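Local atomic coordinates of enolase (alpha proteobacterium BAL199, PDB entry 3UGV), a protein that is probably a magnesium-dependent lyase or related enzyme of the enolase superfamily, of the mandelate racemase and muconate lactonizing enzyme type, its exact substrate unknown. Residues W56-I61 with R72-P77; T34-L39 with W379-V384; A160-G165 with V179-E184. All blocks are in the same frame, centred on the assembly; numbering follows the deposited sequence.

Contact 1 of 3, residues W56-I61 with R72-P77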
ATOM      1  N   TRP F  56      27.417  37.696   5.448  1.00 36.33           N
ATOM      2  CA  TRP F  56      26.000  37.405   5.368  1.00 32.33           C
ATOM      3  C   TRP F  56      25.344  38.386   4.412  1.00 33.08           C
ATOM      4  O   TRP F  56      25.231  39.570   4.715  1.00 31.36           O
ATOM      5  CB  TRP F  56      25.360  37.499   6.755  1.00 32.30           C
ATOM      6  CG  TRP F  56      23.960  36.971   6.789  1.00 39.91           C
ATOM      7  CD1 TRP F  56      22.806  37.675   7.055  1.00 36.40           C
ATOM      8  CD2 TRP F  56      23.558  35.628   6.526  1.00 33.26           C
ATOM      9  NE1 TRP F  56      21.719  36.837   6.978  1.00 30.79           N
ATOM     10  CE2 TRP F  56      22.154  35.579   6.648  1.00 33.01           C
ATOM     11  CE3 TRP F  56      24.248  34.458   6.194  1.00 38.62           C
ATOM     12  CZ2 TRP F  56      21.436  34.407   6.457  1.00 34.55           C
ATOM     13  CZ3 TRP F  56      23.534  33.301   6.003  1.00 36.16           C
ATOM     14  CH2 TRP F  56      22.144  33.281   6.138  1.00 36.07           C
ATOM     15  N   PRO F  57      24.922  37.902   3.239  1.00 31.93           N
ATOM     16  CA  PRO F  57      24.283  38.756   2.229  1.00 23.69           C
ATOM     17  C   PRO F  57      22.786  38.985   2.473  1.00 34.33           C
ATOM     18  O   PRO F  57      22.081  38.061   2.867  1.00 38.72           O
ATOM     19  CB  PRO F  57      24.489  37.966   0.939  1.00 25.34           C
ATOM     20  CG  PRO F  57      24.505  36.536   1.381  1.00 28.13           C
ATOM     21  CD  PRO F  57      25.112  36.521   2.768  1.00 19.76           C
ATOM     22  N   LEU F  58      22.320  40.213   2.247  1.00 36.56           N
ATOM     23  CA  LEU F  58      20.898  40.553   2.303  1.00 39.66           C
ATOM     24  C   LEU F  58      20.514  41.380   1.073  1.00 38.52           C
ATOM     25  O   LEU F  58      21.257  42.266   0.659  1.00 46.41           O
ATOM     26  CB  LEU F  58      20.580  41.380   3.549  1.00 33.98           C
ATOM     27  CG  LEU F  58      20.916  40.810   4.918  1.00 35.64           C
ATOM     28  CD1 LEU F  58      20.819  41.889   5.989  1.00 35.65           C
ATOM     29  CD2 LEU F  58      20.011  39.642   5.254  1.00 40.14           C
ATOM     30  N   ILE F  59      19.363  41.087   0.483  1.00 31.17           N
ATOM     31  CA  ILE F  59      18.800  41.981  -0.523  1.00 32.45           C
ATOM     32  C   ILE F  59      17.650  42.765   0.112  1.00 37.17           C
ATOM     33  O   ILE F  59      16.652  42.183   0.544  1.00 42.46           O
ATOM     34  CB  ILE F  59      18.323  41.210  -1.764  1.00 31.21           C
ATOM     35  CG1 ILE F  59      19.517  40.553  -2.459  1.00 34.69           C
ATOM     36  CG2 ILE F  59      17.575  42.139  -2.725  1.00 24.22           C
ATOM     37  CD1 ILE F  59      19.141  39.470  -3.453  1.00 35.40           C
ATOM     38  N   LEU F  60      17.816  44.079   0.210  1.00 40.75           N
ATOM     39  CA  LEU F  60      16.783  44.966   0.748  1.00 40.37           C
ATOM     40  C   LEU F  60      15.820  45.363  -0.362  1.00 43.06           C
ATOM     41  O   LEU F  60      16.237  45.814  -1.423  1.00 50.42           O
ATOM     42  CB  LEU F  60      17.413  46.225   1.354  1.00 36.73           C
ATOM     43  CG  LEU F  60      17.831  46.202   2.828  1.00 37.58           C
ATOM     44  CD1 LEU F  60      18.790  45.085   3.124  1.00 29.62           C
ATOM     45  CD2 LEU F  60      18.452  47.530   3.231  1.00 38.91           C
ATOM     46  N   ILE F  61      14.531  45.209  -0.105  1.00 41.28           N
ATOM     47  CA  ILE F  61      13.523  45.420  -1.129  1.00 41.21           C
ATOM     48  C   ILE F  61      12.538  46.503  -0.722  1.00 41.48           C
ATOM     49  O   ILE F  61      11.959  46.443   0.361  1.00 43.56           O
ATOM     50  CB  ILE F  61      12.754  44.115  -1.396  1.00 42.05           C
ATOM     51  CG1 ILE F  61      13.708  43.072  -1.973  1.00 37.34           C
ATOM     52  CG2 ILE F  61      11.546  44.365  -2.312  1.00 37.72           C
ATOM     53  CD1 ILE F  61      13.129  41.690  -2.017  1.00 38.68           C
ATOM     54  N   ARG F  72       8.293  47.160   2.521  1.00 39.71           N
ATOM     55  CA  ARG F  72       9.673  46.827   2.825  1.00 36.97           C
ATOM     56  C   ARG F  72       9.832  45.400   3.336  1.00 34.58           C
ATOM     57  O   ARG F  72       9.182  44.999   4.288  1.00 35.21           O
ATOM     58  CB  ARG F  72      10.242  47.815   3.850  1.00 35.93           C
ATOM     59  CG  ARG F  72      10.510  49.207   3.290  1.00 30.90           C
ATOM     60  CD  ARG F  72      11.256  50.109   4.278  1.00 31.04           C
ATOM     61  NE  ARG F  72      10.360  50.681   5.276  1.00 36.92           N
ATOM     62  CZ  ARG F  72       9.529  51.687   5.031  1.00 41.92           C
ATOM     63  NH1 ARG F  72       9.481  52.226   3.818  1.00 42.93           N
ATOM     64  NH2 ARG F  72       8.742  52.149   5.993  1.00 43.40           N
ATOM     65  N   ALA F  73      10.707  44.641   2.691  1.00 31.34           N
ATOM     66  CA  ALA F  73      11.108  43.337   3.201  1.00 27.04           C
ATOM     67  C   ALA F  73      12.524  43.039   2.720  1.00 34.54           C
ATOM     68  O   ALA F  73      13.130  43.827   1.981  1.00 36.53           O
ATOM     69  CB  ALA F  73      10.151  42.267   2.733  1.00 25.26           C
ATOM     70  N   TYR F  74      13.070  41.907   3.135  1.00 30.92           N
ATOM     71  CA  TYR F  74      14.421  41.569   2.717  1.00 38.24           C
ATOM     72  C   TYR F  74      14.564  40.083   2.424  1.00 35.20           C
ATOM     73  O   TYR F  74      13.773  39.267   2.883  1.00 28.43           O
ATOM     74  CB  TYR F  74      15.457  42.023   3.757  1.00 34.26           C
ATOM     75  CG  TYR F  74      15.343  41.336   5.102  1.00 29.87           C
ATOM     76  CD1 TYR F  74      15.960  40.109   5.339  1.00 30.08           C
ATOM     77  CD2 TYR F  74      14.629  41.916   6.133  1.00 30.54           C
ATOM     78  CE1 TYR F  74      15.862  39.484   6.572  1.00 24.65           C
ATOM     79  CE2 TYR F  74      14.519  41.299   7.367  1.00 32.73           C
ATOM     80  CZ  TYR F  74      15.133  40.087   7.586  1.00 26.36           C
ATOM     81  OH  TYR F  74      15.023  39.484   8.826  1.00 34.91           O
ATOM     82  N   LEU F  75      15.577  39.753   1.639  1.00 35.55           N
ATOM     83  CA  LEU F  75      15.897  38.376   1.327  1.00 30.19           C
ATOM     84  C   LEU F  75      17.238  38.052   1.959  1.00 28.82           C
ATOM     85  O   LEU F  75      18.099  38.928   2.082  1.00 34.66           O
ATOM     86  CB  LEU F  75      15.974  38.182  -0.190  1.00 29.60           C
ATOM     87  CG  LEU F  75      14.658  38.050  -0.948  1.00 28.02           C
ATOM     88  CD1 LEU F  75      14.893  38.275  -2.412  1.00 22.14           C
ATOM     89  CD2 LEU F  75      14.084  36.674  -0.730  1.00 31.99           C
ATOM     90  N   GLU F  76      17.404  36.796   2.364  1.00 23.14           N
ATOM     91  CA  GLU F  76      18.680  36.305   2.863  1.00 30.80           C
ATOM     92  C   GLU F  76      19.091  35.102   2.035  1.00 34.93           C
ATOM     93  O   GLU F  76      18.814  33.962   2.412  1.00 38.22           O
ATOM     94  CB  GLU F  76      18.560  35.900   4.330  1.00 30.02           C
ATOM     95  CG  GLU F  76      17.884  36.944   5.184  1.00 35.43           C
ATOM     96  CD  GLU F  76      17.869  36.574   6.645  1.00 40.99           C
ATOM     97  OE1 GLU F  76      18.911  36.759   7.314  1.00 43.37           O
ATOM     98  OE2 GLU F  76      16.816  36.095   7.119  1.00 40.16           O
ATOM     99  N   PRO F  77      19.767  35.354   0.907  1.00 28.32           N
ATOM    100  CA  PRO F  77      20.060  34.334  -0.110  1.00 32.14           C
ATOM    101  C   PRO F  77      21.328  33.489   0.105  1.00 31.57           C
ATOM    102  O   PRO F  77      21.629  32.670  -0.767  1.00 32.60           O
ATOM    103  CB  PRO F  77      20.188  35.159  -1.387  1.00 24.56           C
ATOM    104  CG  PRO F  77      20.778  36.449  -0.911  1.00 24.08           C
ATOM    105  CD  PRO F  77      20.210  36.693   0.486  1.00 24.62           C
TER
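Ile59 and Leu75 exchange two backbone hydrogen bonds, Ile59 N to Leu75 O at 3.0 Å and Leu75 N to Ile59 O at 2.9 Å, which marks them as a hydrogen-bonded antiparallel pair. Ile61 and Ala73 form the next such pair, Ile61 N lying 2.9 Å from Ala73 O, while Leu60 and Tyr74 between them are the non-hydrogen-bonded pair. The strand axes run at 154° to each other. One side-chain bond extends the pairing beyond the end of strand 71-75: Trp56 NE1 donates to Glu76 OE1 at 2.8 Å. The oxygen lies in the indole plane, whereas the carboxylate stands perpendicular to the ring and is met on its anti side. With CG anti to the backbone N (chi1 -170°), Trp56 brings NE1 to the acid. Apolar contacts divide between the two faces. Leu58 CD2 lies 3.4 Å from Glu76 CG and also meets CD1 of Tyr74, a residue whose OH is hydrogen-bonded to Glu331. On the other face Ile61 CD1 meets Leu75 CD1 at 3.9 Å, and helices 83-97 and 123-142 cover this side. The arrangement is the second hairpin of the three-stranded antiparallel meander that opens the N-terminal capping domain of enolase-superfamily proteins.

Contact 2 of 3, residues T34-L39 with W379-V384; sequences TARPVL and WDEDVV
Arg36 and Glu381 carry the polar part of this contact, a two-pronged, end-on salt bridge. Arg36 NH1 bonds to Glu381 OE1 at 3.1 Å with an N-H...O angle of 172°, and Arg36 NH2 reaches Glu381 OE2, also at 3.1 Å. Both oxygens use their syn lone pairs, and the guanidinium and carboxylate planes are only 22° apart, so the two groups meet edge to edge, nearly coplanar. The acid gets there by folding back at chi2 (-70°), its carboxylate turned from the helix toward the strand. Strand 30-47 belongs to the N-terminal capping domain and Glu381 to the C-terminal helix 381-387, so residues 345 positions apart fasten the end of the chain to the first sheet. Asp380 caps that helix: its OD1 accepts from Val383 N at 3.2 Å, from above the carboxylate plane, and more weakly from Asp382 N. The remaining contacts are van der Waals. Arg36 NH2 lies 3.4 Å from Trp379 CD1, with the guanidinium steeply inclined to the ring; the indole NE1 itself is hydrogen-bonded to Asp62. Val384 CG1 approaches Arg36 NH1 at 3.6 Å and, more loosely, Val38 CG1 at 4.4 Å.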
ATOM      1  N   THR F  34      12.562  48.406  -5.768  1.00 46.45           N
ATOM      2  CA  THR F  34      14.008  48.585  -5.763  1.00 51.72           C
ATOM      3  C   THR F  34      14.687  47.543  -4.879  1.00 51.02           C
ATOM      4  O   THR F  34      14.269  47.308  -3.746  1.00 55.01           O
ATOM      5  CB  THR F  34      14.409  49.987  -5.302  1.00 52.91           C
ATOM      6  OG1 THR F  34      13.873  50.955  -6.209  1.00 59.90           O
ATOM      7  CG2 THR F  34      15.910  50.114  -5.284  1.00 53.13           C
ATOM      8  N   ALA F  35      15.727  46.917  -5.418  1.00 47.47           N
ATOM      9  CA  ALA F  35      16.482  45.903  -4.697  1.00 45.04           C
ATOM     10  C   ALA F  35      17.937  46.324  -4.547  1.00 48.58           C
ATOM     11  O   ALA F  35      18.614  46.623  -5.535  1.00 47.79           O
ATOM     12  CB  ALA F  35      16.387  44.562  -5.408  1.00 40.51           C
ATOM     13  N   ARG F  36      18.403  46.342  -3.301  1.00 43.90           N
ATOM     14  CA  ARG F  36      19.753  46.776  -2.975  1.00 42.14           C
ATOM     15  C   ARG F  36      20.507  45.679  -2.241  1.00 45.39           C
ATOM     16  O   ARG F  36      20.124  45.285  -1.146  1.00 51.26           O
ATOM     17  CB  ARG F  36      19.705  48.030  -2.099  1.00 39.34           C
ATOM     18  CG  ARG F  36      19.132  49.247  -2.805  1.00 48.64           C
ATOM     19  CD  ARG F  36      19.138  50.459  -1.899  1.00 49.97           C
ATOM     20  NE  ARG F  36      18.087  50.398  -0.889  1.00 49.37           N
ATOM     21  CZ  ARG F  36      18.114  51.081   0.251  1.00 52.94           C
ATOM     22  NH1 ARG F  36      19.147  51.867   0.529  1.00 55.95           N
ATOM     23  NH2 ARG F  36      17.114  50.976   1.118  1.00 53.90           N
ATOM     24  N   PRO F  37      21.593  45.183  -2.840  1.00 41.36           N
ATOM     25  CA  PRO F  37      22.366  44.126  -2.189  1.00 39.70           C
ATOM     26  C   PRO F  37      23.305  44.693  -1.128  1.00 41.85           C
ATOM     27  O   PRO F  37      23.954  45.708  -1.363  1.00 47.72           O
ATOM     28  CB  PRO F  37      23.174  43.538  -3.349  1.00 37.14           C
ATOM     29  CG  PRO F  37      23.387  44.698  -4.263  1.00 44.13           C
ATOM     30  CD  PRO F  37      22.144  45.547  -4.157  1.00 42.18           C
ATOM     31  N   VAL F  38      23.357  44.063   0.038  1.00 36.34           N
ATOM     32  CA  VAL F  38      24.366  44.425   1.017  1.00 38.15           C
ATOM     33  C   VAL F  38      25.042  43.174   1.555  1.00 39.31           C
ATOM     34  O   VAL F  38      24.598  42.061   1.290  1.00 40.36           O
ATOM     35  CB  VAL F  38      23.805  45.287   2.168  1.00 39.98           C
ATOM     36  CG1 VAL F  38      22.804  46.289   1.628  1.00 45.56           C
ATOM     37  CG2 VAL F  38      23.174  44.430   3.218  1.00 35.97           C
ATOM     38  N   LEU F  39      26.132  43.366   2.289  1.00 36.90           N
ATOM     39  CA  LEU F  39      26.916  42.260   2.801  1.00 39.75           C
ATOM     40  C   LEU F  39      27.399  42.640   4.181  1.00 42.84           C
ATOM     41  O   LEU F  39      28.162  43.593   4.334  1.00 43.33           O
ATOM     42  CB  LEU F  39      28.109  41.964   1.881  1.00 39.29           C
ATOM     43  CG  LEU F  39      28.806  40.611   2.090  1.00 47.33           C
ATOM     44  CD1 LEU F  39      27.955  39.474   1.536  1.00 43.07           C
ATOM     45  CD2 LEU F  39      30.196  40.574   1.464  1.00 44.21           C
ATOM     46  N   TRP F 379      14.746  50.808   7.511  1.00 38.49           N
ATOM     47  CA  TRP F 379      16.154  50.538   7.281  1.00 39.50           C
ATOM     48  C   TRP F 379      17.039  51.510   8.060  1.00 43.86           C
ATOM     49  O   TRP F 379      16.705  52.684   8.215  1.00 49.01           O
ATOM     50  CB  TRP F 379      16.501  50.623   5.796  1.00 37.66           C
ATOM     51  CG  TRP F 379      15.666  49.795   4.861  1.00 38.53           C
ATOM     52  CD1 TRP F 379      15.094  50.219   3.700  1.00 40.58           C
ATOM     53  CD2 TRP F 379      15.337  48.402   4.982  1.00 40.74           C
ATOM     54  NE1 TRP F 379      14.420  49.188   3.096  1.00 41.27           N
ATOM     55  CE2 TRP F 379      14.553  48.060   3.859  1.00 42.32           C
ATOM     56  CE3 TRP F 379      15.619  47.418   5.931  1.00 38.58           C
ATOM     57  CZ2 TRP F 379      14.045  46.771   3.656  1.00 36.18           C
ATOM     58  CZ3 TRP F 379      15.115  46.133   5.728  1.00 44.13           C
ATOM     59  CH2 TRP F 379      14.334  45.827   4.600  1.00 35.29           C
ATOM     60  N   ASP F 380      18.166  51.010   8.554  1.00 42.60           N
ATOM     61  CA  ASP F 380      19.207  51.868   9.100  1.00 49.66           C
ATOM     62  C   ASP F 380      20.140  52.275   7.961  1.00 47.58           C
ATOM     63  O   ASP F 380      21.145  51.606   7.694  1.00 41.64           O
ATOM     64  CB  ASP F 380      19.979  51.145  10.201  1.00 53.59           C
ATOM     65  CG  ASP F 380      20.987  52.040  10.892  1.00 57.77           C
ATOM     66  OD1 ASP F 380      21.660  52.826  10.192  1.00 51.97           O
ATOM     67  OD2 ASP F 380      21.101  51.956  12.135  1.00 63.92           O
ATOM     68  N   GLU F 381      19.791  53.372   7.292  1.00 51.97           N
ATOM     69  CA  GLU F 381      20.456  53.783   6.055  1.00 48.73           C
ATOM     70  C   GLU F 381      21.960  54.070   6.175  1.00 44.68           C
ATOM     71  O   GLU F 381      22.679  53.990   5.182  1.00 46.59           O
ATOM     72  CB  GLU F 381      19.716  54.959   5.410  1.00 45.32           C
ATOM     73  CG  GLU F 381      18.328  54.592   4.880  1.00 43.80           C
ATOM     74  CD  GLU F 381      18.381  53.691   3.651  1.00 55.82           C
ATOM     75  OE1 GLU F 381      19.493  53.454   3.120  1.00 57.34           O
ATOM     76  OE2 GLU F 381      17.305  53.219   3.216  1.00 57.93           O
ATOM     77  N   ASP F 382      22.435  54.387   7.378  1.00 43.84           N
ATOM     78  CA  ASP F 382      23.878  54.512   7.617  1.00 55.56           C
ATOM     79  C   ASP F 382      24.573  53.157   7.472  1.00 56.62           C
ATOM     80  O   ASP F 382      25.484  52.983   6.651  1.00 57.26           O
ATOM     81  CB  ASP F 382      24.160  55.093   9.005  1.00 61.65           C
ATOM     82  CG  ASP F 382      23.805  56.564   9.103  1.00 75.24           C
ATOM     83  OD1 ASP F 382      23.782  57.245   8.049  1.00 75.18           O
ATOM     84  OD2 ASP F 382      23.556  57.040  10.236  1.00 79.36           O
ATOM     85  N   VAL F 383      24.128  52.198   8.277  1.00 49.29           N
ATOM     86  CA  VAL F 383      24.623  50.839   8.199  1.00 35.63           C
ATOM     87  C   VAL F 383      24.472  50.302   6.781  1.00 42.87           C
ATOM     88  O   VAL F 383      25.359  49.609   6.278  1.00 42.12           O
ATOM     89  CB  VAL F 383      23.871  49.924   9.172  1.00 38.65           C
ATOM     90  CG1 VAL F 383      24.371  48.504   9.046  1.00 46.50           C
ATOM     91  CG2 VAL F 383      24.042  50.419  10.600  1.00 44.22           C
ATOM     92  N   VAL F 384      23.348  50.619   6.137  1.00 36.85           N
ATOM     93  CA  VAL F 384      23.139  50.190   4.756  1.00 36.70           C
ATOM     94  C   VAL F 384      24.221  50.730   3.824  1.00 41.80           C
ATOM     95  O   VAL F 384      24.778  49.986   3.011  1.00 46.88           O
ATOM     96  CB  VAL F 384      21.742  50.583   4.222  1.00 35.92           C
ATOM     97  CG1 VAL F 384      21.662  50.384   2.708  1.00 27.40           C
ATOM     98  CG2 VAL F 384      20.684  49.765   4.909  1.00 45.21           C
TER

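Contact 3 of 3, residues A160-G165 with V179-E184; sequences AYNSNG and VELKAE
Asn162 reaches from the end of strand 157-162 to Leu181 of helix 171-183 and to Glu184 just along the chain, within a strand-helix unit that leads into strand 192-196, the first of the parallel strands of the modified TIM barrel known from this superfamily. Its CB points at the helix, and CG, anti to the backbone N (chi1 -169°), comes 3.8 Å from Leu181 CB. OD1 turns back to its own chain and accepts from Asn164 N at 2.8 Å, an Asx turn that helps fix the rotation of the amide. ND2 donates twice across the contact. One bond goes to Glu184 OE1 at 2.9 Å, nearly straight at 170°, in the amide plane and on the anti lone pair of the acid; the other goes to Leu181 O at 2.8 Å, bent to 138° and arriving above the carbonyl plane. A leucine in its place would probably leave Leu181 O without this donor and the Asx turn without its acceptor. Leu181 fills in beside these bonds, CD2 at 4.0 Å from Asn164 CB and CD1 at 3.8 Å from Gly165 N. Glu184 OE1 takes a second proton donor from the syn side, Asn164 ND2 at 2.9 Å.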
ATOM      1  N   ALA F 160      10.598  31.377  20.854  1.00 24.37           N
ATOM      2  CA  ALA F 160      11.668  31.226  19.875  1.00 18.31           C
ATOM      3  C   ALA F 160      12.827  30.443  20.452  1.00 20.79           C
ATOM      4  O   ALA F 160      12.897  30.202  21.653  1.00 31.65           O
ATOM      5  CB  ALA F 160      12.140  32.585  19.373  1.00 18.58           C
ATOM      6  N   TYR F 161      13.733  30.027  19.582  1.00 21.84           N
ATOM      7  CA  TYR F 161      14.970  29.403  20.013  1.00 18.02           C
ATOM      8  C   TYR F 161      16.095  30.117  19.300  1.00 21.50           C
ATOM      9  O   TYR F 161      15.902  30.684  18.218  1.00 15.00           O
ATOM     10  CB  TYR F 161      14.977  27.899  19.698  1.00 11.30           C
ATOM     11  CG  TYR F 161      15.006  27.536  18.209  1.00 19.66           C
ATOM     12  CD1 TYR F 161      16.204  27.291  17.564  1.00 24.98           C
ATOM     13  CD2 TYR F 161      13.832  27.410  17.471  1.00 19.27           C
ATOM     14  CE1 TYR F 161      16.234  26.948  16.225  1.00 33.29           C
ATOM     15  CE2 TYR F 161      13.853  27.060  16.143  1.00 15.19           C
ATOM     16  CZ  TYR F 161      15.062  26.832  15.528  1.00 22.70           C
ATOM     17  OH  TYR F 161      15.113  26.495  14.214  1.00 25.80           O
ATOM     18  N   ASN F 162      17.271  30.090  19.903  1.00 20.98           N
ATOM     19  CA  ASN F 162      18.369  30.912  19.432  1.00 21.70           C
ATOM     20  C   ASN F 162      19.282  30.146  18.470  1.00 26.60           C
ATOM     21  O   ASN F 162      20.017  29.244  18.886  1.00 30.66           O
ATOM     22  CB  ASN F 162      19.160  31.435  20.649  1.00 16.63           C
ATOM     23  CG  ASN F 162      20.166  32.518  20.285  1.00 25.20           C
ATOM     24  OD1 ASN F 162      20.613  32.627  19.136  1.00 23.18           O
ATOM     25  ND2 ASN F 162      20.537  33.320  21.273  1.00 23.04           N
ATOM     26  N   SER F 163      19.256  30.502  17.187  1.00 23.25           N
ATOM     27  CA  SER F 163      20.184  29.876  16.251  1.00 28.97           C
ATOM     28  C   SER F 163      21.404  30.721  15.877  1.00 29.99           C
ATOM     29  O   SER F 163      22.051  30.457  14.863  1.00 26.82           O
ATOM     30  CB  SER F 163      19.468  29.328  14.999  1.00 28.03           C
ATOM     31  OG  SER F 163      18.926  30.354  14.202  1.00 37.88           O
ATOM     32  N   ASN F 164      21.741  31.709  16.703  1.00 27.50           N
ATOM     33  CA  ASN F 164      22.883  32.573  16.392  1.00 26.32           C
ATOM     34  C   ASN F 164      24.227  31.857  16.205  1.00 37.61           C
ATOM     35  O   ASN F 164      25.086  32.348  15.474  1.00 48.74           O
ATOM     36  CB  ASN F 164      23.059  33.651  17.451  1.00 27.14           C
ATOM     37  CG  ASN F 164      22.388  34.958  17.083  1.00 31.42           C
ATOM     38  OD1 ASN F 164      22.023  35.199  15.925  1.00 31.79           O
ATOM     39  ND2 ASN F 164      22.238  35.826  18.077  1.00 26.70           N
ATOM     40  N   GLY F 165      24.425  30.720  16.871  1.00 36.32           N
ATOM     41  CA  GLY F 165      25.733  30.077  16.855  1.00 34.65           C
ATOM     42  C   GLY F 165      25.789  28.598  17.208  1.00 31.82           C
ATOM     43  O   GLY F 165      25.045  27.793  16.662  1.00 28.94           O
ATOM     44  N   VAL F 179      25.876  29.631  27.025  1.00 25.77           N
ATOM     45  CA  VAL F 179      25.481  30.497  28.143  1.00 30.52           C
ATOM     46  C   VAL F 179      25.109  31.900  27.631  1.00 26.72           C
ATOM     47  O   VAL F 179      24.083  32.452  28.024  1.00 27.04           O
ATOM     48  CB  VAL F 179      26.573  30.581  29.267  1.00 27.56           C
ATOM     49  CG1 VAL F 179      26.132  31.520  30.414  1.00 16.40           C
ATOM     50  CG2 VAL F 179      26.917  29.197  29.817  1.00 28.49           C
ATOM     51  N   GLU F 180      25.947  32.458  26.753  1.00 32.61           N
ATOM     52  CA  GLU F 180      25.678  33.750  26.106  1.00 33.97           C
ATOM     53  C   GLU F 180      24.366  33.717  25.318  1.00 30.47           C
ATOM     54  O   GLU F 180      23.473  34.525  25.564  1.00 30.14           O
ATOM     55  CB  GLU F 180      26.794  34.137  25.128  1.00 42.31           C
ATOM     56  CG  GLU F 180      28.101  34.680  25.701  1.00 55.52           C
ATOM     57  CD  GLU F 180      29.121  34.982  24.579  1.00 73.67           C
ATOM     58  OE1 GLU F 180      29.030  36.060  23.942  1.00 75.15           O
ATOM     59  OE2 GLU F 180      30.003  34.131  24.315  1.00 76.44           O
ATOM     60  N   LEU F 181      24.255  32.795  24.360  1.00 27.67           N
ATOM     61  CA  LEU F 181      23.056  32.723  23.522  1.00 27.96           C
ATOM     62  C   LEU F 181      21.777  32.585  24.345  1.00 25.90           C
ATOM     63  O   LEU F 181      20.783  33.239  24.051  1.00 26.23           O
ATOM     64  CB  LEU F 181      23.137  31.570  22.534  1.00 34.79           C
ATOM     65  CG  LEU F 181      24.360  31.468  21.637  1.00 34.52           C
ATOM     66  CD1 LEU F 181      24.104  30.392  20.598  1.00 26.87           C
ATOM     67  CD2 LEU F 181      24.644  32.805  20.991  1.00 26.04           C
ATOM     68  N   LYS F 182      21.794  31.746  25.381  1.00 25.27           N
ATOM     69  CA  LYS F 182      20.601  31.630  26.225  1.00 23.34           C
ATOM     70  C   LYS F 182      20.197  32.990  26.761  1.00 25.48           C
ATOM     71  O   LYS F 182      19.034  33.370  26.678  1.00 25.84           O
ATOM     72  CB  LYS F 182      20.822  30.671  27.393  1.00 22.33           C
ATOM     73  CG  LYS F 182      19.551  30.336  28.167  1.00 20.90           C
ATOM     74  CD  LYS F 182      19.819  29.226  29.176  1.00 29.59           C
ATOM     75  CE  LYS F 182      18.667  29.022  30.163  1.00 34.22           C
ATOM     76  NZ  LYS F 182      17.358  28.752  29.497  1.00 49.57           N
ATOM     77  N   ALA F 183      21.177  33.709  27.310  1.00 30.59           N
ATOM     78  CA  ALA F 183      20.961  35.015  27.936  1.00 33.74           C
ATOM     79  C   ALA F 183      20.474  36.076  26.963  1.00 31.36           C
ATOM     80  O   ALA F 183      19.837  37.047  27.376  1.00 25.91           O
ATOM     81  CB  ALA F 183      22.236  35.496  28.633  1.00 34.56           C
ATOM     82  N   GLU F 184      20.781  35.898  25.676  1.00 26.21           N
ATOM     83  CA  GLU F 184      20.283  36.811  24.664  1.00 26.24           C
ATOM     84  C   GLU F 184      18.763  36.826  24.650  1.00 24.57           C
ATOM     85  O   GLU F 184      18.163  37.771  24.162  1.00 29.22           O
ATOM     86  CB  GLU F 184      20.814  36.451  23.284  1.00 32.85           C
ATOM     87  CG  GLU F 184      22.227  36.937  23.013  1.00 38.19           C
ATOM     88  CD  GLU F 184      22.650  36.719  21.563  1.00 49.57           C
ATOM     89  OE1 GLU F 184      22.320  35.647  21.001  1.00 42.84           O
ATOM     90  OE2 GLU F 184      23.301  37.622  20.984  1.00 57.56           O
TER

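Contacts 1 and 2 share one sheet: strands 30-47 and 52-65 are neighbours in it, the contact centres are 9 Å apart, and Leu60 O lies 2.9 Å from Arg36 N, probably hydrogen-bonded. Trp379 also ties them together, its CH2 lying 3.5 Å from Ala73 O. Contact 3 stands apart in the barrel, its centre about 22 Å from that of contact 1 and 26 Å from that of contact 2, and touches neither. Residues 34-39 and 379-384 bracket both other contacts in sequence. The magnesium site of Asp225, Glu251 and Glu277 belongs to the barrel domain; bound magnesium lies about 10 Å from the Trp56 side chain and about 12 Å from Gly165.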